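Local structure of xylooligosaccharide oxidase (Myceliophthora thermophila, 5L6G) at residues A[44-47]-A[48-52]; A[139-142]-A[143-147]; A[356-359]-A[360-364]. The protein oxidises the C1 hydroxyl of xylooligosaccharides and related sugars to lactones with a bicovalently bound FAD, passing the electrons to oxygen to give hydrogen peroxide. One frame throughout, in Å; residues are numbered along the deposited sequence.

Interaction 1: A[44-47]-A[48-52]; sequences TEWK and TDASP
W46 turns its CG anti to the backbone N (chi1 179°), beside its own carbonyl carbon, and this first torsion puts the indole over the methyl group of A50, one helical turn further on. A50 CB lies 4.2 Å from the centroid of the five-membered ring and 21° off its normal, a CH-pi contact over the face. Its nearest indole atom is W46 NE1, 3.9 Å from A50 CB, so the methyl sits toward the rim of the ring system. Alanine suits the place because a single methyl fits below the broad indole while its backbone still closes the turn: A50 N donates to W46 O at 2.7 Å. The preceding rung is similar, D49 N to E45 O at 2.8 Å.

These are the i to i+4 bonds of the short helix 45-50, inserted in the connection between strands 38-39 and 63-65, which pair antiparallel. W46, D49 and A50 all rest on I64 of the second strand, and W46 also covers P61. D49 is buried, yet its carboxylate is well supplied: OD2 is hydrogen-bonded to the T39 hydroxyl and OD1 forms a salt bridge with R114. The carboxylate of E45 stays apart from that of D49, E45 OE1 lying 6.5 Å from D49 OD2, and the long flexible K47 extends on an exposed side. T48 O takes S51 N, rather loosely, at 3.3 Å. In one of the two conformers of S51, chi1 of 49° sets OG between N and the carbonyl carbon, and S51 OG then reaches T48 O from the same face at 2.6 Å.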
# COMPACT_ATOMS: atom_id res chain seq x y z
N THR A 44 -7.80 -29.20 0.05
CA THR A 44 -7.30 -28.55 -1.17
C THR A 44 -7.09 -27.06 -0.96
O THR A 44 -6.17 -26.47 -1.54
CB THR A 44 -8.30 -28.71 -2.35
OG1 THR A 44 -8.45 -30.10 -2.67
CG2 THR A 44 -7.84 -27.94 -3.60
N GLU A 45 -7.93 -26.44 -0.13
CA GLU A 45 -7.96 -24.98 -0.01
C GLU A 45 -6.85 -24.44 0.87
O GLU A 45 -6.66 -23.24 0.92
CB GLU A 45 -9.29 -24.49 0.57
CG GLU A 45 -10.51 -24.97 -0.19
CD GLU A 45 -10.87 -26.40 0.16
OE1 GLU A 45 -11.27 -26.65 1.33
OE2 GLU A 45 -10.72 -27.28 -0.72
N TRP A 46 -6.14 -25.33 1.57
CA TRP A 46 -5.01 -24.91 2.40
C TRP A 46 -3.98 -24.22 1.54
O TRP A 46 -3.55 -23.10 1.84
CB TRP A 46 -4.35 -26.11 3.07
CG TRP A 46 -3.17 -25.72 3.89
CD1 TRP A 46 -1.87 -25.69 3.49
CD2 TRP A 46 -3.20 -25.27 5.25
NE1 TRP A 46 -1.07 -25.25 4.53
CE2 TRP A 46 -1.86 -24.99 5.62
CE3 TRP A 46 -4.21 -25.08 6.19
CZ2 TRP A 46 -1.52 -24.54 6.89
CZ3 TRP A 46 -3.87 -24.64 7.46
CH2 TRP A 46 -2.53 -24.37 7.79
N LYS A 47 -3.58 -24.89 0.46
CA LYS A 47 -2.57 -24.38 -0.46
C LYS A 47 -2.96 -22.98 -0.91
O LYS A 47 -2.16 -22.05 -0.83
CB LYS A 47 -2.44 -25.33 -1.66
CG LYS A 47 -1.39 -24.93 -2.69
CD LYS A 47 0.02 -25.31 -2.26
CE LYS A 47 1.04 -24.82 -3.28
NZ LYS A 47 2.43 -24.91 -2.77
N THR A 48 -4.21 -22.81 -1.33
CA THR A 48 -4.70 -21.53 -1.79
C THR A 48 -4.67 -20.50 -0.68
O THR A 48 -4.10 -19.42 -0.84
CB THR A 48 -6.14 -21.67 -2.30
OG1 THR A 48 -6.15 -22.58 -3.40
CG2 THR A 48 -6.71 -20.34 -2.74
N ASP A 49 -5.28 -20.84 0.46
CA ASP A 49 -5.38 -19.88 1.56
C ASP A 49 -4.03 -19.51 2.17
O ASP A 49 -3.82 -18.37 2.58
CB ASP A 49 -6.32 -20.41 2.65
CG ASP A 49 -7.80 -20.29 2.26
OD1 ASP A 49 -8.10 -19.55 1.30
OD2 ASP A 49 -8.65 -20.93 2.91
N ALA A 50 -3.11 -20.47 2.21
CA ALA A 50 -1.78 -20.23 2.75
C ALA A 50 -0.77 -19.57 1.78
O ALA A 50 0.31 -19.15 2.20
CB ALA A 50 -1.19 -21.54 3.27
N SER A 51 -1.10 -19.48 0.50
CA SER A 51 -0.10 -19.11 -0.51
C SER A 51 0.15 -17.61 -0.57
O SER A 51 -0.80 -16.83 -0.67
CB SER A 51 -0.50 -19.62 -1.90
OG SER A 51 -1.85 -19.27 -2.19
N PRO A 52 1.44 -17.19 -0.52
CA PRO A 52 1.82 -15.79 -0.47
C PRO A 52 1.57 -15.13 -1.81
O PRO A 52 1.38 -15.81 -2.80
CB PRO A 52 3.33 -15.87 -0.22
CG PRO A 52 3.74 -17.11 -0.93
CD PRO A 52 2.61 -18.07 -0.70

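Interaction 2: A[139-142]-A[143-147]; sequences ATVL and YEEGK
E144 N donates to T140 O at 2.8 Å, and the two side chains run along the same side of the helix. T140 CG2 lies beside the carboxylate, 3.4 Å from E144 OE2, so the methyl of the threonine and the extended chain of the glutamate point the same way. The other branch of T140 goes to the backbone: with chi1 at -62° the hydroxyl stands beside the backbone N, and OG1 is hydrogen-bonded to G136 O one turn earlier. Threonine therefore satisfies its buried polar atom within the helix and still offers a methyl to its neighbour.

V141 and E145 repeat the pattern one residue on. V141 CG1 is 3.7 Å from E145 CD, alongside a glutamate chain that is again extended beyond CG, while E145 N reaches V141 O at 2.9 Å. Both glutamates are exposed, so water can solvate the carboxylates while their aliphatic carbons lie along the turn. On the inward side L142 meets V118 and F150, and the buried A139 meets M317 of helix 316-322 and H152, where its small side chain fits. Y143 N bonds to A139 O at 3.1 Å, and the tyrosine ring meets that of W316, planes about 35° apart, near an attached glycan.

The rung from G146 N to L142 O is longer, 3.2 Å, with the donor above the carbonyl plane; K147 N still bonds to Y143 O at 2.8 Å. K147, the first residue to leave helical angles, has positive phi (52°), a left-handed conformation common where helices end; it turns the chain from helix 135-146 of the PCMH-type FAD-binding domain toward strand 148-149.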
# COMPACT_ATOMS: atom_id res chain seq x y z
N ALA A 139 -14.11 -0.95 -6.22
CA ALA A 139 -14.24 0.04 -7.27
C ALA A 139 -15.43 -0.27 -8.18
O ALA A 139 -16.19 0.62 -8.56
CB ALA A 139 -12.95 0.11 -8.07
N THR A 140 -15.61 -1.54 -8.51
CA THR A 140 -16.71 -1.95 -9.39
C THR A 140 -18.07 -1.67 -8.76
O THR A 140 -18.97 -1.06 -9.38
CB THR A 140 -16.59 -3.45 -9.73
OG1 THR A 140 -15.36 -3.66 -10.44
CG2 THR A 140 -17.78 -3.93 -10.57
N VAL A 141 -18.22 -2.11 -7.52
CA VAL A 141 -19.48 -1.94 -6.82
C VAL A 141 -19.82 -0.46 -6.68
O VAL A 141 -20.94 -0.05 -6.97
CB VAL A 141 -19.50 -2.62 -5.45
CG1 VAL A 141 -20.80 -2.28 -4.72
CG2 VAL A 141 -19.38 -4.13 -5.61
N LEU A 142 -18.85 0.35 -6.23
CA LEU A 142 -19.13 1.74 -5.94
C LEU A 142 -19.54 2.46 -7.21
O LEU A 142 -20.47 3.26 -7.19
CB LEU A 142 -17.94 2.45 -5.31
CG LEU A 142 -17.46 1.94 -3.95
CD1 LEU A 142 -16.33 2.81 -3.44
CD2 LEU A 142 -18.57 1.83 -2.92
N TYR A 143 -18.84 2.16 -8.30
CA TYR A 143 -19.13 2.80 -9.56
C TYR A 143 -20.45 2.29 -10.16
O TYR A 143 -21.29 3.08 -10.56
CB TYR A 143 -17.98 2.63 -10.56
CG TYR A 143 -18.27 3.42 -11.81
CD1 TYR A 143 -18.13 4.80 -11.84
CD2 TYR A 143 -18.76 2.79 -12.94
CE1 TYR A 143 -18.46 5.54 -12.97
CE2 TYR A 143 -19.09 3.52 -14.08
CZ TYR A 143 -18.92 4.89 -14.09
OH TYR A 143 -19.23 5.60 -15.23
N GLU A 144 -20.63 0.97 -10.22
CA GLU A 144 -21.83 0.41 -10.80
C GLU A 144 -23.09 0.84 -10.05
O GLU A 144 -24.13 1.09 -10.67
CB GLU A 144 -21.75 -1.12 -10.91
CG GLU A 144 -20.84 -1.55 -12.07
CD GLU A 144 -20.80 -3.05 -12.35
OE1 GLU A 144 -21.59 -3.82 -11.79
OE2 GLU A 144 -19.94 -3.46 -13.17
N GLU A 145 -23.01 0.98 -8.73
CA GLU A 145 -24.20 1.27 -7.95
C GLU A 145 -24.55 2.75 -7.90
O GLU A 145 -25.72 3.11 -7.95
CB GLU A 145 -24.07 0.72 -6.55
CG GLU A 145 -23.97 -0.80 -6.56
CD GLU A 145 -24.35 -1.44 -5.25
OE1 GLU A 145 -24.53 -0.71 -4.26
OE2 GLU A 145 -24.47 -2.68 -5.21
N GLY A 146 -23.55 3.61 -7.76
CA GLY A 146 -23.82 5.03 -7.62
C GLY A 146 -22.81 5.95 -8.27
O GLY A 146 -22.80 7.13 -7.98
N LYS A 147 -21.98 5.41 -9.16
CA LYS A 147 -20.93 6.19 -9.80
C LYS A 147 -20.08 6.91 -8.75
O LYS A 147 -19.75 8.10 -8.87
CB LYS A 147 -21.52 7.16 -10.83
CG LYS A 147 -22.17 6.45 -12.00
CD LYS A 147 -22.67 7.43 -13.04
CE LYS A 147 -23.58 6.73 -14.04
NZ LYS A 147 -22.83 5.68 -14.78

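Interaction 3: A[356-359]-A[360-364]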
# COMPACT_ATOMS: atom_id res chain seq x y z
N VAL A 356 23.00 13.76 -4.56
CA VAL A 356 22.22 12.53 -4.45
C VAL A 356 21.62 12.15 -5.80
O VAL A 356 21.65 10.99 -6.18
CB VAL A 356 21.11 12.65 -3.39
CG1 VAL A 356 20.18 11.45 -3.41
CG2 VAL A 356 21.73 12.83 -2.01
N LEU A 357 21.06 13.11 -6.54
CA LEU A 357 20.61 12.79 -7.89
C LEU A 357 21.74 12.08 -8.67
O LEU A 357 21.50 11.06 -9.34
CB LEU A 357 20.17 14.05 -8.63
CG LEU A 357 18.86 14.66 -8.15
CD1 LEU A 357 18.54 15.95 -8.86
CD2 LEU A 357 17.74 13.66 -8.35
N GLU A 358 22.96 12.59 -8.58
CA GLU A 358 24.07 12.01 -9.33
C GLU A 358 24.37 10.58 -8.90
O GLU A 358 24.56 9.71 -9.74
CB GLU A 358 25.32 12.87 -9.19
CG GLU A 358 25.20 14.22 -9.88
CD GLU A 358 25.51 14.20 -11.37
OE1 GLU A 358 25.78 13.10 -11.94
OE2 GLU A 358 25.42 15.30 -11.98
N ARG A 359 24.39 10.34 -7.60
CA ARG A 359 24.67 8.99 -7.11
C ARG A 359 23.56 8.01 -7.50
O ARG A 359 23.82 6.88 -7.91
CB ARG A 359 24.94 9.01 -5.61
CG ARG A 359 26.16 9.87 -5.27
CD ARG A 359 26.47 9.91 -3.78
NE ARG A 359 25.25 10.11 -2.97
CZ ARG A 359 24.85 9.34 -1.95
NH1 ARG A 359 25.57 8.30 -1.51
NH2 ARG A 359 23.73 9.65 -1.31
N VAL A 360 22.32 8.43 -7.36
CA VAL A 360 21.15 7.63 -7.74
C VAL A 360 21.14 7.35 -9.23
O VAL A 360 20.86 6.22 -9.66
CB VAL A 360 19.84 8.35 -7.30
CG1 VAL A 360 18.59 7.73 -7.93
CG2 VAL A 360 19.75 8.38 -5.78
N ALA A 361 21.46 8.37 -10.02
CA ALA A 361 21.53 8.23 -11.48
C ALA A 361 22.65 7.30 -11.91
O ALA A 361 22.47 6.47 -12.80
CB ALA A 361 21.70 9.59 -12.14
N GLU A 362 23.82 7.45 -11.29
CA GLU A 362 24.96 6.61 -11.62
C GLU A 362 24.62 5.17 -11.28
O GLU A 362 24.91 4.26 -12.02
CB GLU A 362 26.24 7.06 -10.90
CG GLU A 362 26.78 8.37 -11.48
CD GLU A 362 28.10 8.83 -10.87
OE1 GLU A 362 28.85 7.97 -10.33
OE2 GLU A 362 28.39 10.04 -10.96
N TYR A 363 23.95 4.98 -10.15
CA TYR A 363 23.55 3.63 -9.78
C TYR A 363 22.58 3.05 -10.83
O TYR A 363 22.66 1.88 -11.19
CB TYR A 363 22.89 3.64 -8.41
CG TYR A 363 22.91 2.27 -7.79
CD1 TYR A 363 23.98 1.87 -7.02
CD2 TYR A 363 21.86 1.38 -8.00
CE1 TYR A 363 24.01 0.60 -6.44
CE2 TYR A 363 21.88 0.11 -7.43
CZ TYR A 363 22.96 -0.27 -6.65
OH TYR A 363 22.98 -1.52 -6.05
N TRP A 364 21.66 3.89 -11.28
CA TRP A 364 20.64 3.50 -12.25
C TRP A 364 21.30 3.02 -13.52
O TRP A 364 21.05 1.91 -13.99
CB TRP A 364 19.74 4.71 -12.55
CG TRP A 364 18.48 4.46 -13.32
CD1 TRP A 364 18.28 3.61 -14.38
CD2 TRP A 364 17.25 5.15 -13.14
NE1 TRP A 364 16.98 3.71 -14.84
CE2 TRP A 364 16.33 4.66 -14.10
CE3 TRP A 364 16.83 6.14 -12.24
CZ2 TRP A 364 15.02 5.12 -14.17
CZ3 TRP A 364 15.52 6.60 -12.32
CH2 TRP A 364 14.63 6.09 -13.29
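V356 and V360 meet through their methyl groups, V356 CG1 lying 3.9 Å from V360 CG2, and the same pair shares a straight backbone bond: V360 N to V356 O, 2.9 Å, with an N-H...O angle of 172°. Three further rungs use up the next donors and acceptors in turn, A361 N to L357 O at 2.8 Å, E362 N to E358 O at 2.8 Å and Y363 N to R359 O at 2.9 Å. V360 O continues the series by accepting from W364 N at 2.9 Å, and also receives a weak bond from W432 NE1. Five successive i to i+4 bonds of this kind mark the middle of a regular alpha helix, 354-368, which packs against helices 246-261 and 426-437. L357 and V360 fill these interfaces with branched apolar side chains, both on W253 and V360 also on A435 and F436, while A361, with just a methyl, probably lets helix 246-261 come near at V249.

The polar side chains are treated differently. Y363 sends its hydroxyl to F428 O, a bond that satisfies OH while its ring meets that of W432. E358, partly exposed and touching V250, and the exposed E362 stand one turn apart with their carboxylate planes 75° to each other. Their nearest oxygens, E358 OE1 and E362 OE2, are 4.1 Å apart; like charges at this distance would probably repel, an effect that solvent at E362 should soften. R359 bends at chi3 (-44°), which carries its guanidinium back along the helix until V356 CG2 lies at its edge, 3.8 Å from R359 NH2.

All three are local i to i+4 contacts along helices in different parts of one chain, and none touches another. Interactions 1 and 2 have centres 30 Å apart but lie at similar distances from the flavin cofactor: the side chain of S51 is about 11 Å from FAD and that of A139 about 12 Å. The A139 side chain of interaction 2 is also about 10 Å from that of T154, a substrate-binding residue. Interaction 3, whose centre is 41 Å from that of interaction 1 and 43 Å from that of interaction 2, lies across the centre of the chain from interaction 2, away from the annotated sites.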